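Local coordinates for membrane lipoprotein TpN32 (Treponema pallidum, PDB 1XS5), which probably serves as a periplasmic-type binding protein that captures L-methionine in a pocket between two lobes, presumably for uptake by the cell, at residues A[3-8]-A[52-57]; A[79-84]-A[196-201]; A[86-91]-A[178-183]; A[124-129]-A[139-144]. One frame throughout, in Å; residues are numbered along the deposited sequence.

Interaction 1. Residues A[3-8]-A[52-57]. With MET (methionine), chain B.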
loop_
_atom_site.group_PDB
_atom_site.type_symbol
_atom_site.label_atom_id
_atom_site.label_comp_id
_atom_site.label_asym_id
_atom_site.label_seq_id
_atom_site.Cartn_x
_atom_site.Cartn_y
_atom_site.Cartn_z
ATOM N N GLU A 3 18.089 15.136 -18.851
ATOM C CA GLU A 3 16.891 14.483 -19.371
ATOM C C GLU A 3 15.955 14.309 -18.196
ATOM O O GLU A 3 16.406 14.161 -17.052
ATOM C CB GLU A 3 17.192 13.098 -19.914
ATOM C CG GLU A 3 18.643 12.789 -20.098
ATOM C CD GLU A 3 19.007 11.464 -19.452
ATOM O OE1 GLU A 3 18.298 10.459 -19.715
ATOM O OE2 GLU A 3 19.998 11.429 -18.683
ATOM N N THR A 4 14.660 14.299 -18.474
ATOM C CA THR A 4 13.663 14.142 -17.407
ATOM C C THR A 4 12.918 12.809 -17.515
ATOM O O THR A 4 12.639 12.362 -18.610
ATOM C CB THR A 4 12.587 15.290 -17.484
ATOM O OG1 THR A 4 13.233 16.566 -17.321
ATOM C CG2 THR A 4 11.538 15.120 -16.392
ATOM N N VAL A 5 12.628 12.168 -16.371
ATOM C CA VAL A 5 11.808 10.947 -16.359
ATOM C C VAL A 5 10.711 11.175 -15.307
ATOM O O VAL A 5 10.981 11.688 -14.229
ATOM C CB VAL A 5 12.633 9.689 -16.024
ATOM C CG1 VAL A 5 13.716 9.513 -17.090
ATOM C CG2 VAL A 5 13.260 9.802 -14.665
ATOM N N GLY A 6 9.476 10.820 -15.636
ATOM C CA GLY A 6 8.382 11.022 -14.697
ATOM C C GLY A 6 8.130 9.789 -13.856
ATOM O O GLY A 6 8.229 8.680 -14.361
ATOM N N VAL A 7 7.842 9.978 -12.563
ATOM C CA VAL A 7 7.517 8.863 -11.682
ATOM C C VAL A 7 6.203 9.268 -11.019
ATOM O O VAL A 7 6.136 10.318 -10.383
ATOM C CB VAL A 7 8.611 8.619 -10.605
ATOM C CG1 VAL A 7 8.994 9.947 -9.951
ATOM C CG2 VAL A 7 8.089 7.600 -9.522
ATOM N N GLY A 8 5.163 8.447 -11.202
ATOM C CA GLY A 8 3.858 8.733 -10.602
ATOM C C GLY A 8 3.821 8.365 -9.125
ATOM O O GLY A 8 4.360 7.312 -8.715
ATOM N N ILE A 52 4.278 8.483 -18.091
ATOM C CA ILE A 52 5.318 8.484 -17.064
ATOM C C ILE A 52 6.129 7.160 -17.254
ATOM O O ILE A 52 5.603 6.169 -17.762
ATOM C CB ILE A 52 4.745 8.539 -15.658
ATOM C CG1 ILE A 52 3.603 7.540 -15.512
ATOM C CG2 ILE A 52 4.242 9.985 -15.333
ATOM C CD1 ILE A 52 3.093 7.449 -14.089
ATOM N N LEU A 53 7.379 7.159 -16.827
ATOM C CA LEU A 53 8.262 6.000 -16.994
ATOM C C LEU A 53 8.056 4.963 -15.884
ATOM O O LEU A 53 8.241 3.754 -16.084
ATOM C CB LEU A 53 9.711 6.484 -16.969
ATOM C CG LEU A 53 10.763 5.436 -17.337
ATOM C CD1 LEU A 53 10.388 4.753 -18.674
ATOM C CD2 LEU A 53 12.108 6.130 -17.454
ATOM N N MET A 54 7.675 5.439 -14.706
ATOM C CA MET A 54 7.479 4.516 -13.600
ATOM C C MET A 54 6.499 5.049 -12.592
ATOM O O MET A 54 6.068 6.187 -12.685
ATOM C CB MET A 54 8.834 4.238 -12.920
ATOM C CG MET A 54 9.484 5.415 -12.282
ATOM S SD MET A 54 11.377 5.326 -12.195
ATOM C CE MET A 54 11.912 6.524 -13.401
ATOM N N ASN A 55 6.101 4.207 -11.644
ATOM C CA ASN A 55 5.260 4.706 -10.580
ATOM C C ASN A 55 5.662 4.048 -9.309
ATOM O O ASN A 55 6.362 3.015 -9.315
ATOM C CB ASN A 55 3.729 4.602 -10.831
ATOM C CG ASN A 55 3.184 3.194 -10.921
ATOM O OD1 ASN A 55 3.557 2.265 -10.152
ATOM N ND2 ASN A 55 2.212 3.022 -11.849
ATOM N N PHE A 56 5.287 4.686 -8.206
ATOM C CA PHE A 56 5.676 4.141 -6.909
ATOM C C PHE A 56 4.535 4.336 -5.912
ATOM O O PHE A 56 4.416 5.379 -5.254
ATOM C CB PHE A 56 6.976 4.837 -6.452
ATOM C CG PHE A 56 7.495 4.364 -5.087
ATOM C CD1 PHE A 56 7.507 3.020 -4.753
ATOM C CD2 PHE A 56 7.997 5.255 -4.184
ATOM C CE1 PHE A 56 8.029 2.604 -3.520
ATOM C CE2 PHE A 56 8.512 4.834 -2.978
ATOM C CZ PHE A 56 8.520 3.516 -2.662
ATOM N N PHE A 57 3.673 3.323 -5.798
ATOM C CA PHE A 57 2.539 3.445 -4.861
ATOM C C PHE A 57 1.863 2.132 -4.458
ATOM O O PHE A 57 1.029 2.147 -3.574
ATOM C CB PHE A 57 1.425 4.296 -5.485
ATOM C CG PHE A 57 0.571 3.526 -6.481
ATOM C CD1 PHE A 57 1.035 3.260 -7.768
ATOM C CD2 PHE A 57 -0.699 3.071 -6.120
ATOM C CE1 PHE A 57 0.233 2.558 -8.697
ATOM C CE2 PHE A 57 -1.506 2.376 -7.020
ATOM C CZ PHE A 57 -1.046 2.121 -8.318
HETATM N N MET B . 0.923 1.776 0.315
HETATM C CA MET B . -0.172 0.749 0.172
HETATM C C MET B . -0.019 -0.452 1.131
HETATM O O MET B . -1.020 -0.845 1.779
HETATM C CB MET B . -0.216 0.212 -1.275
HETATM C CG MET B . -1.471 -0.592 -1.542
HETATM S SD MET B . -1.571 -1.290 -3.207
HETATM C CE MET B . -2.116 0.221 -4.109
HETATM O OXT MET B . 1.108 -0.990 1.218
#
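Backbone bonds join G6 and G8 to the chain between L53 and F56, in the manner of parallel β-strands. G8 N donates to M54 O at 2.9 Å. G8 O in turn accepts from F56 N at 2.8 Å, so that the two bonds of one glycine flank N55. Nearer the start, where segment 52-57 is still loop, the pattern is less regular: G6 O takes L53 N at 3.0 Å and, weakly, M54 N as well.

Apolar side chains pack on one side of this pair. M54 CG stands between its backbone N and carbonyl carbon (chi1 64°), which lays it 3.7 Å from V7 CB; the thioether then bends at its last torsion and brings M54 CE within 3.8 Å of V5 CG2. The flexible methionine can thus follow two β-branched neighbours at once. V5 also offers CG1 to L53 CD2. The glycines suit the other side, where I52 lies close: with no side chain on G8, I52 CD1 reaches to 3.7 Å from G8 N.

At F57 the chain turns a corner into the ligand pocket. F57 O lies 3.3 Å from CB of the bound methionine, and the F57 ring approaches the ligand's terminal methyl.

Strand 3-9 runs between strands 30-36 and 54-59, and the backbones of V5 and V7 bond to that of R33 on its far edge. I52 and F57 lean on helix 40-49, where N55 ND2 bonds N44 OD1. L53 and M54 meet helix 210-219, while strand 198-203 continues the sheet beyond N55.

Interaction 2. Residues A[79-84]-A[196-201]. With MET (methionine), chain B.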
loop_
_atom_site.group_PDB
_atom_site.type_symbol
_atom_site.label_atom_id
_atom_site.label_comp_id
_atom_site.label_asym_id
_atom_site.label_seq_id
_atom_site.Cartn_x
_atom_site.Cartn_y
_atom_site.Cartn_z
ATOM N N ASN A 79 11.596 -4.390 -4.706
ATOM C CA ASN A 79 10.884 -4.082 -3.468
ATOM C C ASN A 79 11.612 -2.936 -2.808
ATOM O O ASN A 79 12.821 -2.921 -2.758
ATOM C CB ASN A 79 10.903 -5.253 -2.480
ATOM C CG ASN A 79 10.259 -6.462 -3.035
ATOM O OD1 ASN A 79 9.225 -6.381 -3.712
ATOM N ND2 ASN A 79 10.859 -7.607 -2.775
ATOM N N VAL A 80 10.859 -1.989 -2.281
ATOM C CA VAL A 80 11.415 -0.821 -1.628
ATOM C C VAL A 80 11.127 -0.766 -0.113
ATOM O O VAL A 80 12.032 -0.517 0.711
ATOM C CB VAL A 80 10.828 0.484 -2.270
ATOM C CG1 VAL A 80 11.397 1.680 -1.596
ATOM C CG2 VAL A 80 11.164 0.538 -3.785
ATOM N N HIS A 81 9.863 -0.928 0.273
ATOM C CA HIS A 81 9.534 -0.847 1.680
ATOM C C HIS A 81 8.259 -1.616 1.994
ATOM O O HIS A 81 7.576 -2.025 1.071
ATOM C CB HIS A 81 9.368 0.613 2.105
ATOM C CG HIS A 81 8.092 1.276 1.631
ATOM N ND1 HIS A 81 8.038 2.086 0.516
ATOM C CD2 HIS A 81 6.846 1.301 2.168
ATOM C CE1 HIS A 81 6.813 2.584 0.392
ATOM N NE2 HIS A 81 6.070 2.125 1.381
ATOM N N VAL A 82 7.991 -1.815 3.288
ATOM C CA VAL A 82 6.793 -2.519 3.770
ATOM C C VAL A 82 6.020 -1.531 4.651
ATOM O O VAL A 82 6.630 -0.751 5.371
ATOM C CB VAL A 82 7.136 -3.811 4.603
ATOM C CG1 VAL A 82 7.887 -4.832 3.722
ATOM C CG2 VAL A 82 7.964 -3.454 5.849
ATOM N N GLU A 83 4.684 -1.518 4.547
ATOM C CA GLU A 83 3.828 -0.606 5.333
ATOM C C GLU A 83 2.808 -1.563 5.968
ATOM O O GLU A 83 1.809 -1.904 5.311
ATOM C CB GLU A 83 3.020 0.265 4.373
ATOM C CG GLU A 83 3.371 1.635 4.162
ATOM C CD GLU A 83 2.587 2.181 2.950
ATOM O OE1 GLU A 83 1.336 2.133 2.938
ATOM O OE2 GLU A 83 3.248 2.624 2.007
ATOM N N PRO A 84 3.022 -1.994 7.214
ATOM C CA PRO A 84 2.049 -2.915 7.807
ATOM C C PRO A 84 0.626 -2.398 7.850
ATOM O O PRO A 84 0.346 -1.226 8.195
ATOM C CB PRO A 84 2.599 -3.182 9.222
ATOM C CG PRO A 84 4.100 -2.871 9.096
ATOM C CD PRO A 84 4.070 -1.632 8.192
ATOM N N TYR A 196 3.499 -7.892 0.944
ATOM C CA TYR A 196 2.875 -6.710 0.385
ATOM C C TYR A 196 3.819 -5.529 0.305
ATOM O O TYR A 196 3.394 -4.374 0.371
ATOM C CB TYR A 196 1.611 -6.414 1.200
ATOM C CG TYR A 196 0.536 -7.467 0.946
ATOM C CD1 TYR A 196 -0.291 -7.389 -0.189
ATOM C CD2 TYR A 196 0.363 -8.559 1.811
ATOM C CE1 TYR A 196 -1.255 -8.354 -0.446
ATOM C CE2 TYR A 196 -0.601 -9.542 1.550
ATOM C CZ TYR A 196 -1.408 -9.426 0.422
ATOM O OH TYR A 196 -2.395 -10.364 0.170
ATOM N N ALA A 197 5.113 -5.828 0.147
ATOM C CA ALA A 197 6.140 -4.789 -0.019
ATOM C C ALA A 197 5.757 -3.925 -1.240
ATOM O O ALA A 197 5.283 -4.437 -2.275
ATOM C CB ALA A 197 7.530 -5.443 -0.260
ATOM N N ASN A 198 5.961 -2.613 -1.099
ATOM C CA ASN A 198 5.660 -1.645 -2.152
ATOM C C ASN A 198 6.840 -1.635 -3.098
ATOM O O ASN A 198 8.005 -1.638 -2.676
ATOM C CB ASN A 198 5.431 -0.272 -1.539
ATOM C CG ASN A 198 4.029 -0.144 -0.904
ATOM O OD1 ASN A 198 3.412 0.921 -0.964
ATOM N ND2 ASN A 198 3.524 -1.242 -0.296
ATOM N N VAL A 199 6.531 -1.579 -4.386
ATOM C CA VAL A 199 7.551 -1.700 -5.418
ATOM C C VAL A 199 7.571 -0.557 -6.426
ATOM O O VAL A 199 6.574 0.163 -6.611
ATOM C CB VAL A 199 7.307 -2.980 -6.254
ATOM C CG1 VAL A 199 7.686 -4.242 -5.459
ATOM C CG2 VAL A 199 5.820 -3.068 -6.619
ATOM N N LEU A 200 8.712 -0.429 -7.101
ATOM C CA LEU A 200 8.888 0.584 -8.138
ATOM C C LEU A 200 8.411 -0.181 -9.382
ATOM O O LEU A 200 8.908 -1.262 -9.661
ATOM C CB LEU A 200 10.363 0.956 -8.247
ATOM C CG LEU A 200 10.625 1.995 -9.341
ATOM C CD1 LEU A 200 9.784 3.274 -9.012
ATOM C CD2 LEU A 200 12.149 2.301 -9.424
ATOM N N VAL A 201 7.484 0.382 -10.154
ATOM C CA VAL A 201 6.899 -0.327 -11.297
ATOM C C VAL A 201 7.092 0.344 -12.637
ATOM O O VAL A 201 7.033 1.585 -12.732
ATOM C CB VAL A 201 5.361 -0.534 -11.026
ATOM C CG1 VAL A 201 4.595 -0.972 -12.286
ATOM C CG2 VAL A 201 5.206 -1.581 -9.890
HETATM N N MET B . 0.923 1.776 0.315
HETATM C CA MET B . -0.172 0.749 0.172
HETATM C C MET B . -0.019 -0.452 1.131
HETATM O O MET B . -1.020 -0.845 1.779
HETATM C CB MET B . -0.216 0.212 -1.275
HETATM C CG MET B . -1.471 -0.592 -1.542
HETATM S SD MET B . -1.571 -1.290 -3.207
HETATM C CE MET B . -2.116 0.221 -4.109
HETATM O OXT MET B . 1.108 -0.990 1.218
HETATM O O HOH W 1 3.028 -2.701 2.342
#
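N198 lays its CB over one face of the H81 imidazole, 3.7 Å from H81 CE1 and displaced from the ring centre, a CH-pi contact in which amide and ring planes are 35° apart. H81 points the same way from the sheet as N198, its CG set between its own backbone N and carbonyl carbon (chi1 74°), which turns the ring toward the asparagine.

The E83 side chain runs roughly perpendicular to that of N198, and the amino group of the bound methionine is caught where their ends converge. E83 OE1 accepts from methionine N at 2.7 Å; a carboxylate there probably suits the ligand's ammonium group. N198 uses both ends of its amide: OD1 accepts from methionine N at 2.9 Å, while ND2 gives a nearly straight bond of 2.9 Å to methionine OXT. H14 NE2 also bonds N198 OD1, consistent with the amide being turned this way round.

The backbone beneath is antiparallel and carries a classic β-bulge, V80 and H81 both facing N198. V80 N donates to N198 O, and N198 N donates to H81 O at 2.8 Å. On the sheet face opposite H81 and N198, the side chains of N79 and V199 run side by side, with N79 OD1 3.2 Å from V199 CG1. The small A197 sets its CB against V82 CG1. Water 1 accepts from E83 N, close to the ligand carboxylate; R115 and N171 bond the ligand as well.

Interaction 3. Residues A[86-91]-A[178-183]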
loop_
_atom_site.group_PDB
_atom_site.type_symbol
_atom_site.label_atom_id
_atom_site.label_comp_id
_atom_site.label_asym_id
_atom_site.label_seq_id
_atom_site.Cartn_x
_atom_site.Cartn_y
_atom_site.Cartn_z
ATOM N N ALA A 86 -3.066 -2.488 9.462
ATOM C CA ALA A 86 -3.583 -2.715 10.809
ATOM C C ALA A 86 -5.071 -2.370 10.945
ATOM O O ALA A 86 -5.604 -1.601 10.142
ATOM C CB ALA A 86 -2.793 -1.832 11.818
ATOM N N LEU A 87 -5.695 -2.951 11.964
ATOM C CA LEU A 87 -7.078 -2.655 12.346
ATOM C C LEU A 87 -6.946 -1.558 13.389
ATOM O O LEU A 87 -6.179 -1.690 14.324
ATOM C CB LEU A 87 -7.734 -3.874 13.004
ATOM C CG LEU A 87 -9.082 -3.632 13.706
ATOM C CD1 LEU A 87 -10.184 -3.193 12.728
ATOM C CD2 LEU A 87 -9.518 -4.961 14.352
ATOM N N TYR A 88 -7.683 -0.466 13.216
ATOM C CA TYR A 88 -7.681 0.667 14.129
ATOM C C TYR A 88 -9.108 0.845 14.625
ATOM O O TYR A 88 -10.054 0.371 13.993
ATOM C CB TYR A 88 -7.266 1.955 13.387
ATOM C CG TYR A 88 -5.863 1.921 12.779
ATOM C CD1 TYR A 88 -4.744 2.241 13.549
ATOM C CD2 TYR A 88 -5.669 1.537 11.459
ATOM C CE1 TYR A 88 -3.441 2.179 13.000
ATOM C CE2 TYR A 88 -4.390 1.474 10.900
ATOM C CZ TYR A 88 -3.290 1.798 11.680
ATOM O OH TYR A 88 -2.039 1.713 11.141
ATOM N N SER A 89 -9.281 1.550 15.735
ATOM C CA SER A 89 -10.635 1.791 16.251
ATOM C C SER A 89 -10.729 3.184 16.858
ATOM O O SER A 89 -9.807 3.638 17.504
ATOM C CB SER A 89 -11.008 0.772 17.329
ATOM O OG SER A 89 -12.308 1.087 17.865
ATOM N N ARG A 90 -11.861 3.848 16.658
ATOM C CA ARG A 90 -12.039 5.203 17.164
ATOM C C ARG A 90 -12.192 5.171 18.662
ATOM O O ARG A 90 -11.951 6.173 19.336
ATOM C CB ARG A 90 -13.300 5.838 16.568
ATOM C CG ARG A 90 -14.618 5.162 16.998
ATOM C CD ARG A 90 -15.782 5.695 16.162
ATOM N NE ARG A 90 -17.047 4.967 16.327
ATOM C CZ ARG A 90 -18.002 5.325 17.180
ATOM N NH1 ARG A 90 -17.844 6.394 17.959
ATOM N NH2 ARG A 90 -19.128 4.638 17.243
ATOM N N THR A 91 -12.582 4.017 19.186
ATOM C CA THR A 91 -12.812 3.931 20.610
ATOM C C THR A 91 -12.270 2.686 21.335
ATOM O O THR A 91 -11.706 2.792 22.439
ATOM C CB THR A 91 -14.314 4.051 20.852
ATOM O OG1 THR A 91 -14.584 3.777 22.219
ATOM C CG2 THR A 91 -15.085 3.080 19.961
ATOM N N ALA A 178 -3.347 10.317 8.436
ATOM C CA ALA A 178 -4.417 10.672 9.371
ATOM C C ALA A 178 -3.960 10.589 10.875
ATOM O O ALA A 178 -4.774 10.604 11.808
ATOM C CB ALA A 178 -5.643 9.761 9.121
ATOM N N GLY A 179 -2.653 10.484 11.074
ATOM C CA GLY A 179 -2.085 10.432 12.403
ATOM C C GLY A 179 -2.174 9.088 13.130
ATOM O O GLY A 179 -2.020 9.039 14.359
ATOM N N LEU A 180 -2.382 7.997 12.398
ATOM C CA LEU A 180 -2.487 6.656 13.018
ATOM C C LEU A 180 -1.255 5.826 12.736
ATOM O O LEU A 180 -0.839 5.687 11.574
ATOM C CB LEU A 180 -3.695 5.915 12.436
ATOM C CG LEU A 180 -5.034 6.602 12.665
ATOM C CD1 LEU A 180 -6.107 5.942 11.762
ATOM C CD2 LEU A 180 -5.443 6.495 14.153
ATOM N N SER A 181 -0.731 5.191 13.787
ATOM C CA SER A 181 0.483 4.352 13.675
ATOM C C SER A 181 0.077 2.894 13.915
ATOM O O SER A 181 -0.589 2.581 14.916
ATOM C CB SER A 181 1.498 4.775 14.762
ATOM O OG SER A 181 2.448 3.741 15.009
ATOM N N ALA A 182 0.490 2.001 13.023
ATOM C CA ALA A 182 0.117 0.615 13.211
ATOM C C ALA A 182 0.668 0.074 14.543
ATOM O O ALA A 182 0.073 -0.840 15.137
ATOM C CB ALA A 182 0.665 -0.224 12.096
ATOM N N ARG A 183 1.816 0.584 14.984
ATOM C CA ARG A 183 2.385 0.052 16.234
ATOM C C ARG A 183 1.743 0.705 17.437
ATOM O O ARG A 183 1.355 0.045 18.399
ATOM C CB ARG A 183 3.909 0.301 16.316
ATOM C CG ARG A 183 4.501 -0.404 17.538
ATOM C CD ARG A 183 5.929 -0.100 17.739
ATOM N NE ARG A 183 6.588 -1.141 18.518
ATOM C CZ ARG A 183 7.802 -1.009 19.050
ATOM N NH1 ARG A 183 8.485 0.128 18.888
ATOM N NH2 ARG A 183 8.346 -2.013 19.735
#
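Y88 and L180 make the main contact, their side chains running antiparallel past one another. L180 CB sits over one face of the tyrosine ring, toward its rim, 3.8 Å from Y88 CE1; this is a CH-pi contact, and L180 CD1 continues along the same ring to 4.2 Å from Y88 CG. The ring is aimed at the loop because Y88 CG lies beside its backbone N, anti to the carbonyl carbon (chi1 -61°). A broad flat side chain suits this place, since it can offer a face to leucine and an edge to the backbone that follows.

That edge meets polar groups. Y88 CE1 approaches S181 O near the ring plane at 3.5 Å, putting an aromatic C-H against a carbonyl oxygen. Y88 OH comes to 3.2 Å from A182 N, but the angle is too poor for a hydrogen bond.

Small apolar groups complete the contact. A86 CB touches A182 CB at 3.8 Å, and alanine on both sides lets the loop lie close to the strand. A182 CB also lies 3.5 Å from Y88 OH.

S181 turns the other way, and its OG bonds E236 OE2, while its backbone N bonds D185 OD2. Y88 and L180 both rest on A175 of helix 172-177, and that helix ends in a Schellman motif in which G179 supplies the positive phi and L180 N bonds back to A175 O. The arrangement is thus a helix-ending loop folded over strand 86-88, in the mixed sheet of the second lobe of this two-lobed binding-protein fold.

Interaction 4. Residues A[124-129]-A[139-144]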
loop_
_atom_site.group_PDB
_atom_site.type_symbol
_atom_site.label_atom_id
_atom_site.label_comp_id
_atom_site.label_asym_id
_atom_site.label_seq_id
_atom_site.Cartn_x
_atom_site.Cartn_y
_atom_site.Cartn_z
ATOM N N GLY A 124 -9.021 -13.641 14.537
ATOM C CA GLY A 124 -10.123 -14.463 15.014
ATOM C C GLY A 124 -11.539 -14.000 14.732
ATOM O O GLY A 124 -12.476 -14.610 15.230
ATOM N N PHE A 125 -11.728 -12.983 13.893
ATOM C CA PHE A 125 -13.094 -12.486 13.626
ATOM C C PHE A 125 -13.886 -13.304 12.617
ATOM O O PHE A 125 -15.108 -13.391 12.698
ATOM C CB PHE A 125 -13.058 -11.059 13.059
ATOM C CG PHE A 125 -12.713 -9.995 14.060
ATOM C CD1 PHE A 125 -13.688 -9.453 14.891
ATOM C CD2 PHE A 125 -11.427 -9.492 14.148
ATOM C CE1 PHE A 125 -13.386 -8.438 15.783
ATOM C CE2 PHE A 125 -11.123 -8.455 15.056
ATOM C CZ PHE A 125 -12.120 -7.942 15.869
ATOM N N ILE A 126 -13.197 -13.864 11.638
ATOM C CA ILE A 126 -13.851 -14.573 10.565
ATOM C C ILE A 126 -12.972 -15.680 10.033
ATOM O O ILE A 126 -11.807 -15.767 10.387
ATOM C CB ILE A 126 -14.109 -13.607 9.330
ATOM C CG1 ILE A 126 -12.761 -13.054 8.809
ATOM C CG2 ILE A 126 -14.998 -12.457 9.720
ATOM C CD1 ILE A 126 -12.830 -12.197 7.529
ATOM N N ARG A 127 -13.559 -16.505 9.169
ATOM C CA ARG A 127 -12.854 -17.568 8.477
ATOM C C ARG A 127 -13.157 -17.453 6.997
ATOM O O ARG A 127 -14.322 -17.382 6.588
ATOM C CB ARG A 127 -13.280 -18.957 8.942
ATOM C CG ARG A 127 -12.524 -20.043 8.181
ATOM C CD ARG A 127 -13.161 -21.410 8.414
ATOM N NE ARG A 127 -12.341 -22.447 7.809
ATOM C CZ ARG A 127 -11.895 -23.499 8.479
ATOM N NH1 ARG A 127 -12.214 -23.637 9.766
ATOM N NH2 ARG A 127 -11.112 -24.390 7.879
ATOM N N MET A 128 -12.106 -17.431 6.199
ATOM C CA MET A 128 -12.228 -17.337 4.751
ATOM C C MET A 128 -12.325 -18.741 4.105
ATOM O O MET A 128 -11.713 -19.690 4.603
ATOM C CB MET A 128 -10.995 -16.648 4.191
ATOM C CG MET A 128 -10.806 -15.227 4.704
ATOM S SD MET A 128 -12.189 -14.191 4.205
ATOM C CE MET A 128 -12.017 -14.172 2.412
ATOM N N ARG A 129 -13.094 -18.844 3.018
ATOM C CA ARG A 129 -13.251 -20.079 2.247
ATOM C C ARG A 129 -11.844 -20.497 1.754
ATOM O O ARG A 129 -10.983 -19.648 1.472
ATOM C CB ARG A 129 -14.187 -19.800 1.058
ATOM C CG ARG A 129 -14.003 -20.702 -0.164
ATOM C CD ARG A 129 -14.947 -20.304 -1.308
ATOM N NE ARG A 129 -14.448 -19.216 -2.168
ATOM C CZ ARG A 129 -13.765 -19.397 -3.304
ATOM N NH1 ARG A 129 -13.484 -20.634 -3.730
ATOM N NH2 ARG A 129 -13.385 -18.346 -4.043
ATOM N N GLU A 139 -17.445 -11.884 -0.199
ATOM C CA GLU A 139 -18.277 -13.019 -0.646
ATOM C C GLU A 139 -17.590 -14.354 -0.330
ATOM O O GLU A 139 -18.232 -15.415 -0.295
ATOM C CB GLU A 139 -18.529 -12.940 -2.155
ATOM C CG GLU A 139 -17.425 -13.585 -2.977
ATOM C CD GLU A 139 -17.439 -13.192 -4.455
ATOM O OE1 GLU A 139 -18.434 -13.503 -5.165
ATOM O OE2 GLU A 139 -16.440 -12.569 -4.909
ATOM N N ASP A 140 -16.279 -14.299 -0.115
ATOM C CA ASP A 140 -15.487 -15.482 0.214
ATOM C C ASP A 140 -15.426 -15.784 1.718
ATOM O O ASP A 140 -14.724 -16.693 2.143
ATOM C CB ASP A 140 -14.055 -15.322 -0.322
ATOM C CG ASP A 140 -13.999 -15.295 -1.846
ATOM O OD1 ASP A 140 -14.574 -16.221 -2.456
ATOM O OD2 ASP A 140 -13.393 -14.365 -2.444
ATOM N N VAL A 141 -16.133 -15.014 2.535
ATOM C CA VAL A 141 -16.094 -15.251 3.970
ATOM C C VAL A 141 -16.923 -16.478 4.296
ATOM O O VAL A 141 -18.123 -16.468 4.098
ATOM C CB VAL A 141 -16.670 -14.052 4.765
ATOM C CG1 VAL A 141 -16.770 -14.405 6.241
ATOM C CG2 VAL A 141 -15.751 -12.849 4.598
ATOM N N GLN A 142 -16.302 -17.529 4.819
ATOM C CA GLN A 142 -17.075 -18.731 5.122
ATOM C C GLN A 142 -17.738 -18.764 6.497
ATOM O O GLN A 142 -18.766 -19.439 6.695
ATOM C CB GLN A 142 -16.196 -19.958 4.941
ATOM C CG GLN A 142 -16.884 -21.233 5.357
ATOM C CD GLN A 142 -15.954 -22.401 5.330
ATOM O OE1 GLN A 142 -15.748 -23.070 6.348
ATOM N NE2 GLN A 142 -15.368 -22.659 4.168
ATOM N N GLN A 143 -17.183 -18.047 7.457
ATOM C CA GLN A 143 -17.761 -18.041 8.795
ATOM C C GLN A 143 -17.514 -16.704 9.486
ATOM O O GLN A 143 -16.417 -16.128 9.354
ATOM C CB GLN A 143 -17.110 -19.146 9.609
ATOM C CG GLN A 143 -17.719 -19.395 10.944
ATOM C CD GLN A 143 -16.939 -20.467 11.679
ATOM O OE1 GLN A 143 -16.292 -21.325 11.048
ATOM N NE2 GLN A 143 -16.996 -20.435 13.013
ATOM N N ASN A 144 -18.506 -16.230 10.234
ATOM C CA ASN A 144 -18.384 -14.947 10.926
ATOM C C ASN A 144 -18.436 -15.168 12.434
ATOM O O ASN A 144 -19.474 -15.060 13.053
ATOM C CB ASN A 144 -19.520 -14.029 10.492
ATOM C CG ASN A 144 -19.167 -12.567 10.624
ATOM O OD1 ASN A 144 -18.759 -12.121 11.683
ATOM N ND2 ASN A 144 -19.325 -11.815 9.534
#
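R127 and Q143 exchange a pair of backbone hydrogen bonds, R127 N to Q143 O at 2.9 Å and Q143 N to R127 O at 3.1 Å. R127 O carries a second donor, Q142 N at 2.7 Å, so one carbonyl is gripped by two successive amides. This is a classic β-bulge, with Q142 and Q143 both opposite R127. Past the bulge, R129 N donates to D140 O at 2.8 Å.

D140 serves R129 twice more through its side chain. R129 NE and R129 NH2 both reach D140 OD1, at 3.0 Å and 2.9 Å, as a side-on salt bridge. The oxygen lies almost in the guanidinium plane, whereas the two nitrogens come from one face of the carboxylate, the planes being 44° apart. A bend of the arginine at chi3 (84°) swings the group round to the aspartate. D140 OD2 bonds T137 N, so the short acidic side chain has a partner for each oxygen. M128 N, which points away from this pairing, is taken by E121 OE2, and N144 OD1 by V148 N.

R127 and Q142 lie alongside with nearly parallel planes, long polar chains suited to an exposed surface. On the other side, M128 SD rests 3.8 Å from V141 CG2, and M128 CE lies 3.6 Å from D140 CB.

This small antiparallel hairpin follows helix 110-122, from which the chain leaves through a Schellman motif at G124. I126 and M128 pack back on L117 of that helix, while F125 fits against L120, V95 and V148.

In the fold
From the N terminus, interaction 1 closes first, bringing strand 54-59 back beside strand 3-9 after a helix, a strand and a further helix. Interaction 2 opens later and spans a long excursion, 85-195, that holds most of the second lobe; interaction 3 lies within that excursion, and interaction 4, a short hairpin, within the loop of interaction 3. None of the loops cross. Interactions 1 and 2 share the first sheet, where N55 O and V201 N are probably hydrogen-bonded, and both touch the bound methionine. P84 brushes A182 between interactions 2 and 3, and L87 packs on F125 between 3 and 4, carrying the contacts outward through the second lobe.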